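Local coordinates for transcriptional regulator, putative (Pseudomonas syringae pv. tomato, PDB 2R5F), which probably acts as a DNA-binding transcription factor of the SorC family, here represented by its putative sugar-binding domain, at residues Q6-E11 with V27-E32; Q84-V89 with T113-P118; N225-L230 with G247-L252. All coordinates share one frame; numbering follows the deposited sequence.

Interaction 1: residues Q6-E11 with V27-E32; sequences QGLHLE and VVEATE. With SO4 (sulfate ion), chain C.
The imidazole ring of His9 is held at its edge by two acceptors: Glu29 OE2 near NE2 and a sulfate oxygen near ND1, while Val27 CG1 approaches obliquely. His9 NE2 donates to Glu29 OE2 at 2.7 Å, using the anti lone pair of that oxygen; the bond is bent (146° at the hydrogen), the oxygen sits 21° out of the ring plane, and the carboxylate is turned 49° against the ring. On the other nitrogen, His9 ND1 donates to sulfate O4 at 2.8 Å, and the same ion is bound by Leu12 N and Arg15 NH2. With its chain extended beyond CG, Glu29 also lays its carboxylate across Leu8, whose CD1 is 3.4 Å from OE1 of Glu29. Between the two backbones, two waters both donate to Val27 O, one accepting from Leu8 N and the other from His9 N. His9 is the N-cap residue of helix 10-20, so the contact fastens the start of that helix to the end of strand 24-28. The sulfate probably comes from the crystallisation liquor. With both ring nitrogens donating to anionic partners, the imidazole is probably doubly protonated, and so cationic, in this crystal.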
loop_
_atom_site.group_PDB
_atom_site.type_symbol
_atom_site.label_atom_id
_atom_site.label_comp_id
_atom_site.label_asym_id
_atom_site.label_seq_id
_atom_site.Cartn_x
_atom_site.Cartn_y
_atom_site.Cartn_z
ATOM N N GLN A 6 4.579 17.398 -11.240
ATOM C CA GLN A 6 3.572 17.088 -10.173
ATOM C C GLN A 6 2.548 18.215 -10.044
ATOM O O GLN A 6 2.833 19.364 -10.419
ATOM C CB GLN A 6 4.254 16.890 -8.825
ATOM C CG GLN A 6 5.164 15.658 -8.746
ATOM C CD GLN A 6 4.401 14.360 -8.602
ATOM O OE1 GLN A 6 3.290 14.328 -8.046
ATOM N NE2 GLN A 6 5.000 13.266 -9.078
ATOM N N GLY A 7 1.370 17.880 -9.512
ATOM C CA GLY A 7 0.340 18.878 -9.184
ATOM C C GLY A 7 -0.430 19.464 -10.348
ATOM O O GLY A 7 -1.085 20.497 -10.203
ATOM N N LEU A 8 -0.400 18.788 -11.496
ATOM C CA LEU A 8 -1.090 19.289 -12.684
ATOM C C LEU A 8 -2.613 18.990 -12.706
ATOM O O LEU A 8 -3.303 19.428 -13.633
ATOM C CB LEU A 8 -0.410 18.765 -13.957
ATOM C CG LEU A 8 1.051 19.148 -14.236
ATOM C CD1 LEU A 8 1.573 18.407 -15.456
ATOM C CD2 LEU A 8 1.240 20.654 -14.439
ATOM N N HIS A 9 -3.135 18.259 -11.708
ATOM C CA HIS A 9 -4.569 17.900 -11.693
ATOM C C HIS A 9 -5.283 18.120 -10.364
ATOM O O HIS A 9 -5.911 17.214 -9.823
ATOM C CB HIS A 9 -4.766 16.471 -12.219
ATOM C CG HIS A 9 -4.199 16.272 -13.586
ATOM N ND1 HIS A 9 -4.870 16.642 -14.728
ATOM C CD2 HIS A 9 -3.001 15.793 -13.988
ATOM C CE1 HIS A 9 -4.121 16.381 -15.781
ATOM N NE2 HIS A 9 -2.984 15.851 -15.358
ATOM N N LEU A 10 -5.228 19.362 -9.879
ATOM C CA LEU A 10 -5.665 19.697 -8.522
ATOM C C LEU A 10 -7.169 19.657 -8.371
ATOM O O LEU A 10 -7.684 19.303 -7.306
ATOM C CB LEU A 10 -5.119 21.064 -8.085
ATOM C CG LEU A 10 -3.607 21.238 -7.847
ATOM C CD1 LEU A 10 -3.300 22.686 -7.391
ATOM C CD2 LEU A 10 -3.013 20.215 -6.870
ATOM N N GLU A 11 -7.873 20.031 -9.441
ATOM C CA GLU A 11 -9.319 19.944 -9.473
ATOM C C GLU A 11 -9.826 18.480 -9.496
ATOM O O GLU A 11 -10.795 18.128 -8.821
ATOM C CB GLU A 11 -9.857 20.735 -10.658
ATOM C CG GLU A 11 -9.428 22.210 -10.645
ATOM C CD GLU A 11 -9.963 22.991 -11.824
ATOM O OE1 GLU A 11 -10.435 22.362 -12.814
ATOM O OE2 GLU A 11 -9.929 24.248 -11.765
ATOM N N VAL A 27 -2.544 13.067 -7.787
ATOM C CA VAL A 27 -2.618 12.559 -9.162
ATOM C C VAL A 27 -1.322 12.845 -9.910
ATOM O O VAL A 27 -0.846 13.998 -9.945
ATOM C CB VAL A 27 -3.865 13.085 -9.955
ATOM C CG1 VAL A 27 -3.778 12.706 -11.428
ATOM C CG2 VAL A 27 -5.166 12.543 -9.365
ATOM N N VAL A 28 -0.763 11.783 -10.499
ATOM C CA VAL A 28 0.491 11.827 -11.234
ATOM C C VAL A 28 0.236 11.568 -12.714
ATOM O O VAL A 28 -0.735 10.898 -13.069
ATOM C CB VAL A 28 1.560 10.847 -10.634
ATOM C CG1 VAL A 28 1.627 10.997 -9.091
ATOM C CG2 VAL A 28 1.270 9.350 -10.995
ATOM N N GLU A 29 1.079 12.139 -13.576
ATOM C CA GLU A 29 1.078 11.802 -14.989
ATOM C C GLU A 29 2.198 10.806 -15.295
ATOM O O GLU A 29 3.368 11.065 -15.011
ATOM C CB GLU A 29 1.240 13.058 -15.858
ATOM C CG GLU A 29 0.112 14.073 -15.736
ATOM C CD GLU A 29 0.293 15.282 -16.634
ATOM O OE1 GLU A 29 1.409 15.492 -17.137
ATOM O OE2 GLU A 29 -0.676 16.031 -16.834
ATOM N N ALA A 30 1.837 9.664 -15.865
ATOM C CA ALA A 30 2.817 8.712 -16.373
ATOM C C ALA A 30 3.482 9.280 -17.620
ATOM O O ALA A 30 2.828 9.944 -18.423
ATOM C CB ALA A 30 2.145 7.384 -16.698
ATOM N N THR A 31 4.777 9.017 -17.796
ATOM C CA THR A 31 5.428 9.330 -19.064
ATOM C C THR A 31 4.646 8.674 -20.210
ATOM O O THR A 31 4.354 9.325 -21.226
ATOM C CB THR A 31 6.909 8.889 -19.121
ATOM O OG1 THR A 31 7.641 9.462 -18.027
ATOM C CG2 THR A 31 7.540 9.349 -20.442
ATOM N N GLU A 32 4.308 7.395 -20.045
ATOM C CA GLU A 32 3.495 6.688 -21.038
ATOM C C GLU A 32 2.146 6.353 -20.397
ATOM O O GLU A 32 1.993 5.303 -19.765
ATOM C CB GLU A 32 4.225 5.449 -21.602
ATOM C CG GLU A 32 5.470 5.774 -22.448
ATOM C CD GLU A 32 6.405 4.572 -22.657
ATOM O OE1 GLU A 32 6.962 4.048 -21.667
ATOM O OE2 GLU A 32 6.608 4.157 -23.822
HETATM S S SO4 C . -8.196 18.274 -14.017
HETATM O O1 SO4 C . -9.659 18.140 -14.040
HETATM O O2 SO4 C . -7.769 19.474 -14.729
HETATM O O3 SO4 C . -7.752 18.404 -12.618
HETATM O O4 SO4 C . -7.624 17.108 -14.712
HETATM O O HOH W 1 0.353 15.694 -12.029
HETATM O O HOH W 2 -2.297 16.526 -9.617
#

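Interaction 2: residues Q84-V89 with T113-P118; sequences QSAQEV and TLLNCP
Ser85 N donates to Leu115 O at 2.9 Å and Val89 N to Pro118 O at 3.0 Å, two backbone bonds that bracket the contact and draw the approach to strand 88-94 against the end of helix 101-115. Between them Cys117 points its side chain inward: chi1 of 64° sets SG between its own backbone N and carbonyl carbon, where the sulfur meets Val89 CG2 at 3.7 Å and lies beside Ala86 CB. Its CB comes to 3.2 Å from Ala86 O. The Gln84 side chain, extended beyond CG, runs past Asn116 O and brings its amide alongside Cys117 CB and Pro118 CD; NE2 gives a bent bond to that same Ala86 carbonyl O (3.1 Å, 137° at the hydrogen). The helix ends in a Schellman motif, with Asn116 at positive phi, and the chain then turns through Pro118 into strand 119-120, parallel neighbour of 88-94: a beta-alpha-beta crossover. Asn116 ND2 is bonded to Lys83 O. Deeper in, Leu115 extends CD2 to Ser85 CB and CD1 to Val89 CG2, crossing Val89 at about a right angle and also touching Ile61 of the adjoining strand. The carboxylate of Glu88 leads away from the contact, its OE2 engaged by His60 and by a salt bridge to Arg149.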
loop_
_atom_site.group_PDB
_atom_site.type_symbol
_atom_site.label_atom_id
_atom_site.label_comp_id
_atom_site.label_asym_id
_atom_site.label_seq_id
_atom_site.Cartn_x
_atom_site.Cartn_y
_atom_site.Cartn_z
ATOM N N GLN A 84 17.612 8.304 12.093
ATOM C CA GLN A 84 16.366 7.510 12.116
ATOM C C GLN A 84 15.130 8.272 11.575
ATOM O O GLN A 84 14.784 9.356 12.053
ATOM C CB GLN A 84 16.121 6.935 13.517
ATOM C CG GLN A 84 15.114 5.789 13.559
ATOM C CD GLN A 84 15.121 5.032 14.880
ATOM O OE1 GLN A 84 15.847 5.390 15.806
ATOM N NE2 GLN A 84 14.319 3.973 14.971
ATOM N N SER A 85 14.489 7.706 10.559
ATOM C CA SER A 85 13.352 8.361 9.905
ATOM C C SER A 85 12.004 7.715 10.226
ATOM O O SER A 85 10.967 8.182 9.761
ATOM C CB SER A 85 13.578 8.394 8.394
ATOM O OG SER A 85 14.918 8.779 8.099
ATOM N N ALA A 86 12.022 6.629 10.995
ATOM C CA ALA A 86 10.807 5.965 11.442
ATOM C C ALA A 86 11.115 5.074 12.614
ATOM O O ALA A 86 12.265 4.723 12.828
ATOM C CB ALA A 86 10.154 5.144 10.291
ATOM N N GLN A 87 10.082 4.688 13.365
ATOM C CA GLN A 87 10.220 3.691 14.446
ATOM C C GLN A 87 10.443 2.234 13.984
ATOM O O GLN A 87 11.268 1.537 14.554
ATOM C CB GLN A 87 9.014 3.749 15.399
ATOM C CG GLN A 87 8.871 5.057 16.156
ATOM C CD GLN A 87 10.119 5.369 16.944
ATOM O OE1 GLN A 87 10.330 4.826 18.023
ATOM N NE2 GLN A 87 10.971 6.218 16.392
ATOM N N GLU A 88 9.724 1.773 12.964
ATOM C CA GLU A 88 9.897 0.402 12.448
ATOM C C GLU A 88 9.187 0.241 11.095
ATOM O O GLU A 88 8.359 1.071 10.727
ATOM C CB GLU A 88 9.324 -0.612 13.446
ATOM C CG GLU A 88 7.848 -0.315 13.791
ATOM C CD GLU A 88 7.250 -1.203 14.864
ATOM O OE1 GLU A 88 7.414 -2.437 14.786
ATOM O OE2 GLU A 88 6.558 -0.672 15.758
ATOM N N VAL A 89 9.537 -0.819 10.367
ATOM C CA VAL A 89 8.876 -1.214 9.141
ATOM C C VAL A 89 8.445 -2.665 9.367
ATOM O O VAL A 89 9.279 -3.523 9.653
ATOM C CB VAL A 89 9.822 -1.105 7.926
ATOM C CG1 VAL A 89 9.149 -1.631 6.635
ATOM C CG2 VAL A 89 10.272 0.357 7.766
ATOM N N THR A 113 16.264 -0.380 6.081
ATOM C CA THR A 113 17.644 0.070 5.944
ATOM C C THR A 113 17.658 1.533 5.533
ATOM O O THR A 113 18.319 2.358 6.184
ATOM C CB THR A 113 18.444 -0.839 5.007
ATOM O OG1 THR A 113 18.586 -2.113 5.637
ATOM C CG2 THR A 113 19.849 -0.294 4.724
ATOM N N LEU A 114 16.889 1.848 4.491
ATOM C CA LEU A 114 16.738 3.214 4.011
ATOM C C LEU A 114 16.328 4.207 5.116
ATOM O O LEU A 114 16.943 5.276 5.254
ATOM C CB LEU A 114 15.758 3.276 2.838
ATOM C CG LEU A 114 16.333 2.761 1.515
ATOM C CD1 LEU A 114 15.195 2.454 0.574
ATOM C CD2 LEU A 114 17.249 3.783 0.908
ATOM N N LEU A 115 15.331 3.823 5.905
ATOM C CA LEU A 115 14.804 4.649 6.994
ATOM C C LEU A 115 15.596 4.573 8.283
ATOM O O LEU A 115 15.276 5.272 9.254
ATOM C CB LEU A 115 13.312 4.321 7.232
ATOM C CG LEU A 115 12.466 4.529 5.957
ATOM C CD1 LEU A 115 11.011 4.134 6.143
ATOM C CD2 LEU A 115 12.569 5.968 5.477
ATOM N N ASN A 116 16.646 3.746 8.289
ATOM C CA ASN A 116 17.504 3.535 9.465
ATOM C C ASN A 116 16.791 3.004 10.700
ATOM O O ASN A 116 17.067 3.420 11.823
ATOM C CB ASN A 116 18.245 4.818 9.830
ATOM C CG ASN A 116 19.232 5.221 8.791
ATOM O OD1 ASN A 116 20.008 4.403 8.320
ATOM N ND2 ASN A 116 19.226 6.494 8.428
ATOM N N CYS A 117 15.857 2.101 10.499
ATOM C CA CYS A 117 15.068 1.593 11.606
ATOM C C CYS A 117 15.021 0.052 11.590
ATOM O O CYS A 117 15.528 -0.587 10.657
ATOM C CB CYS A 117 13.668 2.201 11.556
ATOM S SG CYS A 117 12.750 1.725 10.106
ATOM N N PRO A 118 14.488 -0.556 12.660
ATOM C CA PRO A 118 14.253 -2.011 12.672
ATOM C C PRO A 118 13.168 -2.521 11.692
ATOM O O PRO A 118 12.205 -1.829 11.411
ATOM C CB PRO A 118 13.861 -2.313 14.131
ATOM C CG PRO A 118 14.065 -1.080 14.898
ATOM C CD PRO A 118 14.178 0.085 13.954
HETATM O O HOH W 3 16.184 8.541 5.977
#

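Interaction 3: residues N225-L230 with G247-L252; sequences NRVLGL and GYLDVL
Asp250 meets Val227 through a chi1 of -62°, which puts CG anti to its own carbonyl carbon and swings the carboxylate to the backbone of the neighbouring strand. There Val227 N donates to Asp250 OD2 at 2.8 Å, on the anti lone pair of that oxygen. This is the start of the pairing in a parallel beta-alpha-beta unit, strand 226-230, helix 237-245, strand 251-255, within the central sheet of this putative sugar-binding domain. Val227 O receives two donors, Asp250 N in the carbonyl plane and Val251 N tilted 22° from it. Asp250 thus grips both polar backbone atoms of Val227, N through OD2 and O through its own N-H. Farther along, Gly229 N donates to Val251 O at 2.7 Å, and Leu228 pairs with Val251 and Gly229 with Leu252. On the face bearing Leu228 and Val251, CG of Leu228 lies anti to its backbone N (chi1 180°), and its CD1 reaches Val251 CG1 at 3.6 Å; Tyr50 of helix 36-54 packs on both. Leu249 crosses Val227 at about a right angle, its CD2 near Val227 CG1, and the same methyl packs 3.7 Å from Gly229 CA, directly against the backbone. Tyr248 turns its ring away, its OH bonded to Gly202 O, but its carbonyl O sits 3.2 Å from Val227 CB.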
loop_
_atom_site.group_PDB
_atom_site.type_symbol
_atom_site.label_atom_id
_atom_site.label_comp_id
_atom_site.label_asym_id
_atom_site.label_seq_id
_atom_site.Cartn_x
_atom_site.Cartn_y
_atom_site.Cartn_z
ATOM N N ASN A 225 -4.225 4.988 11.767
ATOM C CA ASN A 225 -4.076 6.452 11.675
ATOM C C ASN A 225 -4.099 6.988 10.222
ATOM O O ASN A 225 -4.753 7.990 9.929
ATOM C CB ASN A 225 -2.787 6.923 12.394
ATOM C CG ASN A 225 -2.955 7.066 13.918
ATOM O OD1 ASN A 225 -1.966 7.055 14.676
ATOM N ND2 ASN A 225 -4.201 7.208 14.372
ATOM N N ARG A 226 -3.389 6.307 9.325
ATOM C CA ARG A 226 -3.157 6.790 7.961
ATOM C C ARG A 226 -2.806 5.623 7.040
ATOM O O ARG A 226 -1.800 4.941 7.230
ATOM C CB ARG A 226 -2.027 7.818 8.005
ATOM C CG ARG A 226 -1.535 8.417 6.727
ATOM C CD ARG A 226 -1.007 9.787 7.112
ATOM N NE ARG A 226 0.218 10.180 6.420
ATOM C CZ ARG A 226 1.438 10.180 6.959
ATOM N NH1 ARG A 226 2.480 10.560 6.229
ATOM N NH2 ARG A 226 1.625 9.806 8.218
ATOM N N VAL A 227 -3.667 5.352 6.067
ATOM C CA VAL A 227 -3.407 4.278 5.104
ATOM C C VAL A 227 -3.169 4.906 3.734
ATOM O O VAL A 227 -4.028 5.632 3.200
ATOM C CB VAL A 227 -4.548 3.236 5.062
ATOM C CG1 VAL A 227 -4.282 2.151 4.018
ATOM C CG2 VAL A 227 -4.728 2.611 6.442
ATOM N N LEU A 228 -1.976 4.653 3.209
ATOM C CA LEU A 228 -1.564 5.133 1.896
ATOM C C LEU A 228 -1.825 4.021 0.903
ATOM O O LEU A 228 -1.213 2.955 1.015
ATOM C CB LEU A 228 -0.060 5.492 1.924
ATOM C CG LEU A 228 0.727 6.034 0.713
ATOM C CD1 LEU A 228 0.045 7.210 0.070
ATOM C CD2 LEU A 228 2.134 6.459 1.116
ATOM N N GLY A 229 -2.733 4.247 -0.045
ATOM C CA GLY A 229 -2.882 3.379 -1.217
ATOM C C GLY A 229 -2.093 3.805 -2.445
ATOM O O GLY A 229 -2.165 4.965 -2.858
ATOM N N LEU A 230 -1.362 2.855 -3.059
ATOM C CA LEU A 230 -0.585 3.128 -4.244
ATOM C C LEU A 230 -1.043 2.208 -5.392
ATOM O O LEU A 230 -0.680 1.054 -5.404
ATOM C CB LEU A 230 0.938 2.929 -4.002
ATOM C CG LEU A 230 1.690 3.619 -2.849
ATOM C CD1 LEU A 230 3.130 3.176 -2.842
ATOM C CD2 LEU A 230 1.607 5.166 -2.911
ATOM N N GLY A 247 -13.703 2.481 2.738
ATOM C CA GLY A 247 -13.023 3.415 3.623
ATOM C C GLY A 247 -11.630 3.011 4.060
ATOM O O GLY A 247 -11.178 3.441 5.116
ATOM N N TYR A 248 -10.937 2.202 3.259
ATOM C CA TYR A 248 -9.653 1.656 3.689
ATOM C C TYR A 248 -8.517 2.653 3.539
ATOM O O TYR A 248 -7.560 2.606 4.284
ATOM C CB TYR A 248 -9.327 0.309 3.010
ATOM C CG TYR A 248 -10.393 -0.740 3.258
ATOM C CD1 TYR A 248 -10.631 -1.253 4.540
ATOM C CD2 TYR A 248 -11.198 -1.185 2.215
ATOM C CE1 TYR A 248 -11.621 -2.209 4.759
ATOM C CE2 TYR A 248 -12.186 -2.126 2.420
ATOM C CZ TYR A 248 -12.394 -2.634 3.683
ATOM O OH TYR A 248 -13.387 -3.560 3.842
ATOM N N LEU A 249 -8.655 3.587 2.611
ATOM C CA LEU A 249 -7.590 4.512 2.286
ATOM C C LEU A 249 -7.814 5.903 2.848
ATOM O O LEU A 249 -8.942 6.404 2.891
ATOM C CB LEU A 249 -7.453 4.604 0.755
ATOM C CG LEU A 249 -7.288 3.281 0.016
ATOM C CD1 LEU A 249 -7.201 3.543 -1.473
ATOM C CD2 LEU A 249 -6.025 2.507 0.570
ATOM N N ASP A 250 -6.720 6.521 3.273
ATOM C CA ASP A 250 -6.680 7.913 3.675
ATOM C C ASP A 250 -5.954 8.794 2.644
ATOM O O ASP A 250 -6.252 9.973 2.507
ATOM C CB ASP A 250 -6.009 8.004 5.042
ATOM C CG ASP A 250 -6.793 7.253 6.107
ATOM O OD1 ASP A 250 -7.888 7.750 6.464
ATOM O OD2 ASP A 250 -6.340 6.159 6.551
ATOM N N VAL A 251 -4.991 8.208 1.940
ATOM C CA VAL A 251 -4.275 8.843 0.847
ATOM C C VAL A 251 -4.240 7.852 -0.304
ATOM O O VAL A 251 -3.952 6.661 -0.127
ATOM C CB VAL A 251 -2.817 9.246 1.259
ATOM C CG1 VAL A 251 -2.093 10.048 0.122
ATOM C CG2 VAL A 251 -2.813 10.033 2.597
ATOM N N LEU A 252 -4.568 8.334 -1.499
ATOM C CA LEU A 252 -4.400 7.523 -2.695
ATOM C C LEU A 252 -3.509 8.271 -3.625
ATOM O O LEU A 252 -3.753 9.440 -3.881
ATOM C CB LEU A 252 -5.760 7.262 -3.371
ATOM C CG LEU A 252 -5.729 6.688 -4.777
ATOM C CD1 LEU A 252 -5.276 5.209 -4.824
ATOM C CD2 LEU A 252 -7.127 6.919 -5.407
#

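How the interactions relate
From the N terminus, interaction 1 comes first, bringing 27-32 back to 6-11 and closing a loop that holds most of helix 10-20. Interaction 2 follows, joining 84-89 to 113-118 around helix 101-115, and interaction 3 closes last, around helix 237-245. The three loops run in series, none enclosing or crossing another, yet all reach the same mixed sheet. Strands 24-28 and 226-230 both pair with 251-255, which brings interactions 1 and 3 within about 5 Å at their nearest atoms. Interaction 2 lies farther across the sheet, its centre about 20 Å from that of interaction 3, with strands 60-63 and 155-162 linking 88-94 to 226-230.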